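Local coordinates for protein extracellular sialidase/neuraminidase, putative (Aspergillus fumigatus, PDB 2XZI) that acts as a KDNase, probably hydrolysing glycosidic linkages to release deaminoneuraminic acid, at residues 45-50 with 107-112; 72-77 with 161-166; 232-237 with 280-285. One frame throughout, in Å; residues are numbered along the deposited sequence.

Interaction 1 (45-50 with 107-112); sequences RTTTGR and PVVDDD
V109 meets the backbone of R45 and T46 and the methyl of T47 where two neighbouring blades of the sialidase beta-propeller come together. V109 ends strand 101-109, the first strand of its blade, whereas 45-50 is the tight turn between the first two strands of the preceding blade. The valine fork straddles the start of that turn. CG2 rests 3.5 Å from R45 O and also reaches T46 CA, while CG1, anti to the backbone N (chi1 178°), extends to T47 CG2 at 3.9 Å. The same threonine methyl lies 4.0 Å from D110 O, so T47 leans against the chain just as it leaves the strand. No direct hydrogen bond joins the two segments. Water takes that role on the solvent side, where one molecule lies 2.8 Å from T47 OG1 and donates to D111 O at 2.9 Å. Just past 107-112, N113 OD1 takes the N-H of T47 and so ties the turn to the same loop; D110 and D111 form salt bridges with R216 and R192. The hydroxyls of T46 and T48 also bond D161. The turn itself is a type I beta turn from T46 to G49, overlaid by two successive ST turns. In the first, T48 N donates to T46 OG1; in the second, R50 N donates to T48 OG1 over 3.2 Å, nearly straight at 166°.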
loop_
_atom_site.group_PDB
_atom_site.type_symbol
_atom_site.label_atom_id
_atom_site.label_comp_id
_atom_site.label_asym_id
_atom_site.label_seq_id
_atom_site.Cartn_x
_atom_site.Cartn_y
_atom_site.Cartn_z
ATOM N N ARG A 45 1.924 -7.745 -8.665
ATOM C CA ARG A 45 1.837 -8.697 -9.756
ATOM C C ARG A 45 2.800 -9.832 -9.433
ATOM O O ARG A 45 3.951 -9.598 -9.060
ATOM C CB ARG A 45 2.245 -8.017 -11.069
ATOM C CG ARG A 45 2.115 -8.944 -12.270
ATOM C CD ARG A 45 2.956 -8.488 -13.420
ATOM N NE ARG A 45 4.309 -9.021 -13.311
ATOM C CZ ARG A 45 5.381 -8.467 -13.868
ATOM N NH1 ARG A 45 5.274 -7.342 -14.572
ATOM N NH2 ARG A 45 6.569 -9.033 -13.706
ATOM N N THR A 46 2.322 -11.065 -9.540
ATOM C CA THR A 46 3.157 -12.216 -9.189
ATOM C C THR A 46 4.014 -12.591 -10.380
ATOM O O THR A 46 3.879 -12.008 -11.451
ATOM C CB THR A 46 2.318 -13.424 -8.782
ATOM O OG1 THR A 46 1.726 -13.988 -9.958
ATOM C CG2 THR A 46 1.231 -13.056 -7.768
ATOM N N THR A 47 4.880 -13.590 -10.231
ATOM C CA THR A 47 5.733 -13.923 -11.374
ATOM C C THR A 47 4.967 -14.583 -12.525
ATOM O O THR A 47 5.508 -14.715 -13.618
ATOM C CB THR A 47 6.950 -14.770 -11.000
ATOM O OG1 THR A 47 6.527 -16.092 -10.695
ATOM C CG2 THR A 47 7.733 -14.145 -9.840
ATOM N N THR A 48 3.725 -14.994 -12.281
ATOM C CA THR A 48 2.910 -15.619 -13.325
ATOM C C THR A 48 2.180 -14.574 -14.156
ATOM O O THR A 48 1.704 -14.896 -15.248
ATOM C CB THR A 48 1.828 -16.581 -12.755
ATOM O OG1 THR A 48 0.838 -15.828 -12.031
ATOM C CG2 THR A 48 2.424 -17.657 -11.855
ATOM N N GLY A 49 2.080 -13.342 -13.639
ATOM C CA GLY A 49 1.211 -12.330 -14.250
ATOM C C GLY A 49 -0.106 -12.078 -13.523
ATOM O O GLY A 49 -0.810 -11.101 -13.789
ATOM N N ARG A 50 -0.462 -12.961 -12.592
ATOM C CA ARG A 50 -1.656 -12.755 -11.771
ATOM C C ARG A 50 -1.459 -11.520 -10.904
ATOM O O ARG A 50 -0.338 -11.261 -10.424
ATOM C CB ARG A 50 -1.890 -13.958 -10.878
ATOM C CG ARG A 50 -3.324 -14.038 -10.364
ATOM C CD ARG A 50 -3.549 -15.257 -9.488
ATOM N NE ARG A 50 -3.343 -16.540 -10.179
ATOM C CZ ARG A 50 -4.267 -17.198 -10.871
ATOM N NH1 ARG A 50 -5.502 -16.703 -11.037
ATOM N NH2 ARG A 50 -3.942 -18.366 -11.425
ATOM N N PRO A 107 2.889 -6.482 0.948
ATOM C CA PRO A 107 3.308 -7.679 0.209
ATOM C C PRO A 107 4.616 -7.485 -0.539
ATOM O O PRO A 107 4.958 -6.363 -0.928
ATOM C CB PRO A 107 2.148 -7.902 -0.768
ATOM C CG PRO A 107 1.656 -6.505 -1.051
ATOM C CD PRO A 107 1.754 -5.804 0.286
ATOM N N VAL A 108 5.341 -8.583 -0.775
ATOM C CA VAL A 108 6.461 -8.605 -1.697
ATOM C C VAL A 108 6.512 -9.984 -2.361
ATOM O O VAL A 108 6.404 -11.002 -1.685
ATOM C CB VAL A 108 7.809 -8.237 -1.001
ATOM C CG1 VAL A 108 8.128 -9.181 0.168
ATOM C CG2 VAL A 108 8.963 -8.137 -2.029
ATOM N N VAL A 109 6.706 -9.980 -3.670
ATOM C CA VAL A 109 6.802 -11.210 -4.430
ATOM C C VAL A 109 8.276 -11.610 -4.521
ATOM O O VAL A 109 9.113 -10.844 -4.986
ATOM C CB VAL A 109 6.197 -11.063 -5.840
ATOM C CG1 VAL A 109 6.364 -12.385 -6.624
ATOM C CG2 VAL A 109 4.716 -10.640 -5.777
ATOM N N ASP A 110 8.580 -12.822 -4.052
ATOM C CA ASP A 110 9.952 -13.340 -4.117
ATOM C C ASP A 110 10.221 -14.080 -5.432
ATOM O O ASP A 110 9.285 -14.348 -6.186
ATOM C CB ASP A 110 10.274 -14.211 -2.901
ATOM C CG ASP A 110 11.726 -14.086 -2.449
ATOM O OD1 ASP A 110 12.594 -13.665 -3.257
ATOM O OD2 ASP A 110 11.993 -14.415 -1.275
ATOM N N ASP A 111 11.491 -14.418 -5.695
ATOM C CA ASP A 111 11.930 -14.937 -7.010
ATOM C C ASP A 111 11.296 -16.275 -7.382
ATOM O O ASP A 111 11.162 -16.608 -8.573
ATOM C CB ASP A 111 13.454 -15.138 -7.058
ATOM C CG ASP A 111 14.241 -13.874 -6.780
ATOM O OD1 ASP A 111 13.661 -12.765 -6.783
ATOM O OD2 ASP A 111 15.463 -14.002 -6.565
ATOM N N ASP A 112 10.955 -17.058 -6.363
ATOM C CA ASP A 112 10.352 -18.382 -6.539
ATOM C C ASP A 112 8.838 -18.303 -6.682
ATOM O O ASP A 112 8.165 -19.326 -6.773
ATOM C CB ASP A 112 10.697 -19.276 -5.344
ATOM C CG ASP A 112 10.094 -18.773 -4.037
ATOM O OD1 ASP A 112 9.971 -17.529 -3.859
ATOM O OD2 ASP A 112 9.710 -19.602 -3.191
HETATM O O HOH W 1 8.860 -17.584 -10.138
#

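Interaction 2 (72-77 with 161-166)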
loop_
_atom_site.group_PDB
_atom_site.type_symbol
_atom_site.label_atom_id
_atom_site.label_comp_id
_atom_site.label_asym_id
_atom_site.label_seq_id
_atom_site.Cartn_x
_atom_site.Cartn_y
_atom_site.Cartn_z
ATOM N N TYR A 72 -8.704 -9.738 0.282
ATOM C CA TYR A 72 -8.025 -9.638 -0.988
ATOM C C TYR A 72 -8.882 -10.110 -2.153
ATOM O O TYR A 72 -9.899 -10.799 -1.954
ATOM C CB TYR A 72 -6.700 -10.404 -0.955
ATOM C CG TYR A 72 -6.781 -11.917 -1.009
ATOM C CD1 TYR A 72 -7.182 -12.657 0.093
ATOM C CD2 TYR A 72 -6.399 -12.607 -2.155
ATOM C CE1 TYR A 72 -7.217 -14.046 0.054
ATOM C CE2 TYR A 72 -6.442 -14.007 -2.206
ATOM C CZ TYR A 72 -6.838 -14.718 -1.096
ATOM O OH TYR A 72 -6.889 -16.103 -1.114
ATOM N N LYS A 73 -8.447 -9.742 -3.349
ATOM C CA LYS A 73 -8.963 -10.307 -4.590
ATOM C C LYS A 73 -7.805 -10.637 -5.495
ATOM O O LYS A 73 -6.782 -9.962 -5.481
ATOM C CB LYS A 73 -9.868 -9.309 -5.303
ATOM C CG LYS A 73 -11.190 -9.032 -4.617
ATOM C CD LYS A 73 -12.028 -8.079 -5.438
ATOM C CE LYS A 73 -13.391 -7.958 -4.808
ATOM N NZ LYS A 73 -14.347 -7.245 -5.667
ATOM N N ARG A 74 -7.962 -11.676 -6.301
ATOM C CA ARG A 74 -7.000 -11.988 -7.345
ATOM C C ARG A 74 -7.665 -11.822 -8.696
ATOM O O ARG A 74 -8.882 -11.956 -8.812
ATOM C CB ARG A 74 -6.560 -13.455 -7.257
ATOM C CG ARG A 74 -6.249 -13.974 -5.857
ATOM C CD ARG A 74 -5.593 -15.350 -5.981
ATOM N NE ARG A 74 -6.442 -16.308 -6.701
ATOM C CZ ARG A 74 -5.999 -17.432 -7.264
ATOM N NH1 ARG A 74 -4.716 -17.752 -7.240
ATOM N NH2 ARG A 74 -6.851 -18.239 -7.893
ATOM N N THR A 75 -6.871 -11.587 -9.726
ATOM C CA THR A 75 -7.349 -11.800 -11.075
ATOM C C THR A 75 -7.624 -13.285 -11.302
ATOM O O THR A 75 -6.919 -14.158 -10.765
ATOM C CB THR A 75 -6.392 -11.212 -12.140
ATOM O OG1 THR A 75 -5.080 -11.791 -12.017
ATOM C CG2 THR A 75 -6.313 -9.703 -11.958
ATOM N N LYS A 76 -8.683 -13.548 -12.072
ATOM C CA LYS A 76 -9.144 -14.914 -12.336
ATOM C C LYS A 76 -8.102 -15.753 -13.054
ATOM O O LYS A 76 -7.965 -16.956 -12.779
ATOM C CB LYS A 76 -10.427 -14.888 -13.164
ATOM C CG LYS A 76 -11.659 -14.440 -12.410
ATOM C CD LYS A 76 -12.850 -14.407 -13.362
ATOM C CE LYS A 76 -14.106 -14.023 -12.626
ATOM N NZ LYS A 76 -15.243 -13.919 -13.590
ATOM N N THR A 77 -7.349 -15.126 -13.946
ATOM C CA THR A 77 -6.311 -15.821 -14.672
ATOM C C THR A 77 -5.021 -15.059 -14.514
ATOM O O THR A 77 -5.009 -13.926 -13.986
ATOM C CB THR A 77 -6.626 -15.961 -16.170
ATOM O OG1 THR A 77 -6.385 -14.712 -16.807
ATOM C CG2 THR A 77 -8.095 -16.423 -16.415
ATOM N N ASP A 161 0.290 -18.849 -5.726
ATOM C CA ASP A 161 -0.081 -17.671 -6.514
ATOM C C ASP A 161 -1.257 -16.917 -5.853
ATOM O O ASP A 161 -2.137 -16.353 -6.543
ATOM C CB ASP A 161 -0.385 -18.110 -7.965
ATOM C CG ASP A 161 0.008 -17.071 -9.005
ATOM O OD1 ASP A 161 0.866 -16.202 -8.727
ATOM O OD2 ASP A 161 -0.529 -17.140 -10.144
ATOM N N GLY A 162 -1.262 -16.888 -4.518
ATOM C CA GLY A 162 -2.277 -16.156 -3.762
ATOM C C GLY A 162 -3.557 -16.910 -3.474
ATOM O O GLY A 162 -4.472 -16.373 -2.843
ATOM N N ASN A 163 -3.650 -18.158 -3.938
ATOM C CA ASN A 163 -4.891 -18.911 -3.714
ATOM C C ASN A 163 -5.167 -19.201 -2.228
ATOM O O ASN A 163 -6.307 -19.094 -1.751
ATOM C CB ASN A 163 -4.896 -20.205 -4.532
ATOM C CG ASN A 163 -6.270 -20.828 -4.613
ATOM O OD1 ASN A 163 -7.260 -20.132 -4.816
ATOM N ND2 ASN A 163 -6.336 -22.150 -4.457
ATOM N N THR A 164 -4.112 -19.548 -1.497
ATOM C CA THR A 164 -4.224 -19.767 -0.067
ATOM C C THR A 164 -3.028 -19.162 0.655
ATOM O O THR A 164 -1.962 -18.943 0.063
ATOM C CB THR A 164 -4.307 -21.263 0.298
ATOM O OG1 THR A 164 -3.082 -21.895 -0.065
ATOM C CG2 THR A 164 -5.482 -21.968 -0.409
ATOM N N TRP A 165 -3.241 -18.921 1.940
ATOM C CA TRP A 165 -2.308 -18.217 2.819
ATOM C C TRP A 165 -2.071 -18.999 4.101
ATOM O O TRP A 165 -2.996 -19.570 4.671
ATOM C CB TRP A 165 -2.895 -16.832 3.162
ATOM C CG TRP A 165 -2.975 -16.002 1.941
ATOM C CD1 TRP A 165 -4.036 -15.917 1.066
ATOM C CD2 TRP A 165 -1.929 -15.214 1.381
ATOM N NE1 TRP A 165 -3.715 -15.096 0.017
ATOM C CE2 TRP A 165 -2.425 -14.650 0.184
ATOM C CE3 TRP A 165 -0.618 -14.913 1.779
ATOM C CZ2 TRP A 165 -1.646 -13.808 -0.637
ATOM C CZ3 TRP A 165 0.159 -14.075 0.974
ATOM C CH2 TRP A 165 -0.362 -13.536 -0.226
ATOM N N SER A 166 -0.826 -19.004 4.560
ATOM C CA SER A 166 -0.493 -19.643 5.819
ATOM C C SER A 166 -1.085 -18.869 7.012
ATOM O O SER A 166 -1.347 -17.667 6.920
ATOM C CB SER A 166 1.016 -19.758 5.936
ATOM O OG SER A 166 1.610 -18.474 5.972
#
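The Asp-box, the S-x-D-x-G-x-T-W hairpin that recurs in sialidase propellers, supplies residues 161-165 of this segment, and here it packs against the end of strand 68-74 in the preceding blade. Two side chains from that strand, Y72 and R74, reach the box. W165 presents its pyrrole edge to the Y72 ring in an edge-to-face stack, with centroids 4.7 Å apart and planes at 80°. Its NE1 stands over the rim of the tyrosine face, 3.3 Å from CZ, and also makes a weak bond to G162 O within the box. The Y72 hydroxyl projects past the indole into the backbone bend, with OH 3.0 Å from G162 O and 3.1 Å from N163 O. R74 takes the other end of the bend. Its chain turns at chi3 (-58°), passes CD over the backbone of side-chain-less G162, and brings up NH1, which donates a hydrogen bond to D161 O (3.0 Å, 152°). The acceptor lies in the guanidinium plane, although the donor sits well above the carbonyl plane. N163 OD1 lies over one guanidinium face, toward NH2 (3.6 Å), and is itself bonded to R92, while R74 NH2 forms a salt bridge with E89. Y72 packs between the blade's own strands, touching F54 of strand 51-58 and R92 of strand 92-93; across the interface W165 lies on T156 and S158 of strand 152-158.

Interaction 3 (232-237 with 280-285); sequences IVQTPD and VLRYNS
V233, V280 and the length of R282 up to NH1 make the close-packed part of this contact; its loose side is the P236 and S285 end, where water stands between the chains. Within the packed part V233 CB is 3.8 Å from V280 CG1, and the two branched side chains cross at an angle. V280 CG1 sits between its own backbone N and carbonyl carbon, a rotation that carries it to I232 O at 3.4 Å. V233 sends CG2 the other way, onto the backbone of L281 and R282 and the CB of R282. Even here the backbones do not bond directly: a water donates to I232 O at 2.7 Å and to V280 O at 2.8 Å, bridging the two chains.

The segments are the first strands of two successive propeller blades, running nearly parallel at 18° with axes 6.5 Å apart, and each finds its hydrogen-bonded partner strand within its own blade, 240-244 for one and 290-294 for the other.

Where strand 232-234 ends, R282, still on its own strand, reaches across to the loop. Its chain is extended from CB to NE and runs beside Q234, both pointing the same way. NH1 donates to Q234 O at 2.9 Å (152°), from well above the carbonyl plane, and weakly to T235 O at 3.2 Å. OE1 of Q234 lies over one guanidinium face, off-centre; the amide is tied down by G238 O and T194 N. On the loose side NH2 turns to a second water, which donates in turn to P236 O at 2.8 Å. Beyond it D237 and S285 are exposed, and the second strand ends in a classic beta bulge, Y283 and N284 both facing R290.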
loop_
_atom_site.group_PDB
_atom_site.type_symbol
_atom_site.label_atom_id
_atom_site.label_comp_id
_atom_site.label_asym_id
_atom_site.label_seq_id
_atom_site.Cartn_x
_atom_site.Cartn_y
_atom_site.Cartn_z
ATOM N N ILE A 232 9.626 2.273 -0.135
ATOM C CA ILE A 232 10.992 1.951 -0.539
ATOM C C ILE A 232 11.044 1.678 -2.038
ATOM O O ILE A 232 10.129 1.054 -2.618
ATOM C CB ILE A 232 11.542 0.732 0.275
ATOM C CG1 ILE A 232 13.054 0.551 0.086
ATOM C CG2 ILE A 232 10.809 -0.575 -0.080
ATOM C CD1 ILE A 232 13.897 1.423 0.962
ATOM N N VAL A 233 12.104 2.165 -2.674
ATOM C CA VAL A 233 12.390 1.815 -4.066
ATOM C C VAL A 233 13.897 1.720 -4.241
ATOM O O VAL A 233 14.660 2.336 -3.490
ATOM C CB VAL A 233 11.733 2.807 -5.076
ATOM C CG1 VAL A 233 12.626 4.035 -5.318
ATOM C CG2 VAL A 233 11.382 2.115 -6.401
ATOM N N GLN A 234 14.300 0.936 -5.232
ATOM C CA GLN A 234 15.679 0.932 -5.674
ATOM C C GLN A 234 15.725 1.826 -6.899
ATOM O O GLN A 234 15.032 1.580 -7.877
ATOM C CB GLN A 234 16.130 -0.477 -6.024
ATOM C CG GLN A 234 17.632 -0.578 -6.201
ATOM C CD GLN A 234 18.102 -1.972 -6.555
ATOM O OE1 GLN A 234 17.325 -2.852 -6.966
ATOM N NE2 GLN A 234 19.405 -2.179 -6.411
ATOM N N THR A 235 16.504 2.889 -6.793
ATOM C CA THR A 235 16.608 3.897 -7.844
ATOM C C THR A 235 17.490 3.363 -8.977
ATOM O O THR A 235 18.141 2.330 -8.807
ATOM C CB THR A 235 17.061 5.268 -7.273
ATOM O OG1 THR A 235 18.145 5.086 -6.360
ATOM C CG2 THR A 235 15.904 5.903 -6.502
ATOM N N PRO A 236 17.470 4.023 -10.150
ATOM C CA PRO A 236 18.222 3.461 -11.269
ATOM C C PRO A 236 19.720 3.292 -10.994
ATOM O O PRO A 236 20.320 2.365 -11.529
ATOM C CB PRO A 236 17.965 4.463 -12.400
ATOM C CG PRO A 236 16.585 5.016 -12.076
ATOM C CD PRO A 236 16.606 5.142 -10.581
ATOM N N ASP A 237 20.289 4.141 -10.139
ATOM C CA ASP A 237 21.686 3.983 -9.695
ATOM C C ASP A 237 21.952 2.750 -8.804
ATOM O O ASP A 237 23.105 2.481 -8.460
ATOM C CB ASP A 237 22.205 5.283 -9.044
ATOM C CG ASP A 237 21.447 5.661 -7.762
ATOM O OD1 ASP A 237 20.596 4.872 -7.308
ATOM O OD2 ASP A 237 21.682 6.756 -7.201
ATOM N N VAL A 280 5.377 4.142 -4.391
ATOM C CA VAL A 280 6.498 4.361 -5.296
ATOM C C VAL A 280 6.784 3.026 -6.009
ATOM O O VAL A 280 6.514 1.965 -5.449
ATOM C CB VAL A 280 7.752 4.867 -4.521
ATOM C CG1 VAL A 280 8.351 3.756 -3.614
ATOM C CG2 VAL A 280 8.799 5.443 -5.486
ATOM N N LEU A 281 7.314 3.091 -7.233
ATOM C CA LEU A 281 7.458 1.904 -8.070
ATOM C C LEU A 281 8.648 2.039 -9.011
ATOM O O LEU A 281 8.765 3.033 -9.715
ATOM C CB LEU A 281 6.183 1.684 -8.892
ATOM C CG LEU A 281 6.171 0.471 -9.819
ATOM C CD1 LEU A 281 6.126 -0.815 -8.979
ATOM C CD2 LEU A 281 4.975 0.494 -10.767
ATOM N N ARG A 282 9.516 1.034 -9.016
ATOM C CA ARG A 282 10.554 0.938 -10.033
ATOM C C ARG A 282 9.911 0.397 -11.305
ATOM O O ARG A 282 9.382 -0.727 -11.332
ATOM C CB ARG A 282 11.636 -0.009 -9.536
ATOM C CG ARG A 282 12.773 -0.279 -10.508
ATOM C CD ARG A 282 13.756 -1.205 -9.810
ATOM N NE ARG A 282 14.865 -1.624 -10.665
ATOM C CZ ARG A 282 16.097 -1.123 -10.613
ATOM N NH1 ARG A 282 16.414 -0.154 -9.748
ATOM N NH2 ARG A 282 17.017 -1.597 -11.444
ATOM N N TYR A 283 9.943 1.191 -12.358
ATOM C CA TYR A 283 9.290 0.787 -13.596
ATOM C C TYR A 283 10.205 0.008 -14.553
ATOM O O TYR A 283 9.801 -1.034 -15.090
ATOM C CB TYR A 283 8.644 1.989 -14.303
ATOM C CG TYR A 283 7.714 1.545 -15.400
ATOM C CD1 TYR A 283 6.386 1.214 -15.119
ATOM C CD2 TYR A 283 8.175 1.397 -16.710
ATOM C CE1 TYR A 283 5.533 0.775 -16.131
ATOM C CE2 TYR A 283 7.334 0.950 -17.723
ATOM C CZ TYR A 283 6.014 0.652 -17.424
ATOM O OH TYR A 283 5.178 0.218 -18.423
ATOM N N ASN A 284 11.402 0.535 -14.799
ATOM C CA ASN A 284 12.333 -0.047 -15.782
ATOM C C ASN A 284 13.721 0.536 -15.594
ATOM O O ASN A 284 13.867 1.624 -15.038
ATOM C CB ASN A 284 11.863 0.236 -17.208
ATOM C CG ASN A 284 12.014 1.690 -17.588
ATOM O OD1 ASN A 284 11.309 2.552 -17.079
ATOM N ND2 ASN A 284 12.934 1.972 -18.498
ATOM N N SER A 285 14.729 -0.181 -16.101
ATOM C CA SER A 285 16.130 0.154 -15.859
ATOM C C SER A 285 16.921 0.588 -17.106
ATOM O O SER A 285 17.918 1.307 -17.000
ATOM C CB SER A 285 16.842 -1.019 -15.162
ATOM O OG SER A 285 16.607 -2.237 -15.844
HETATM O O HOH W 2 8.375 0.147 -4.517
HETATM O O HOH W 3 19.465 -0.185 -10.703
#

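Overall arrangement
All three interactions are seams between consecutive blades of one propeller, at similar distances from its centre. Interactions 1 and 3 join first strands or the turn that follows, whereas interaction 2 lies between the third strand of one blade and the Asp-box of the next. Interactions 1 and 2 bind the same pair of blades, their centres 11 Å apart, and meet at D161: OD1 is 2.7 Å from T46 OG1 and OD2 2.7 Å from T48 OG1. Interaction 3 belongs to a later pair, its centre 17 Å from that of interaction 1 and 26 Å from that of interaction 2, without touching either. None contributes a residue to the observed deaminoneuraminic acid pockets; R39 and I40 of one pocket lie on strand 37-45, which leads into interaction 1.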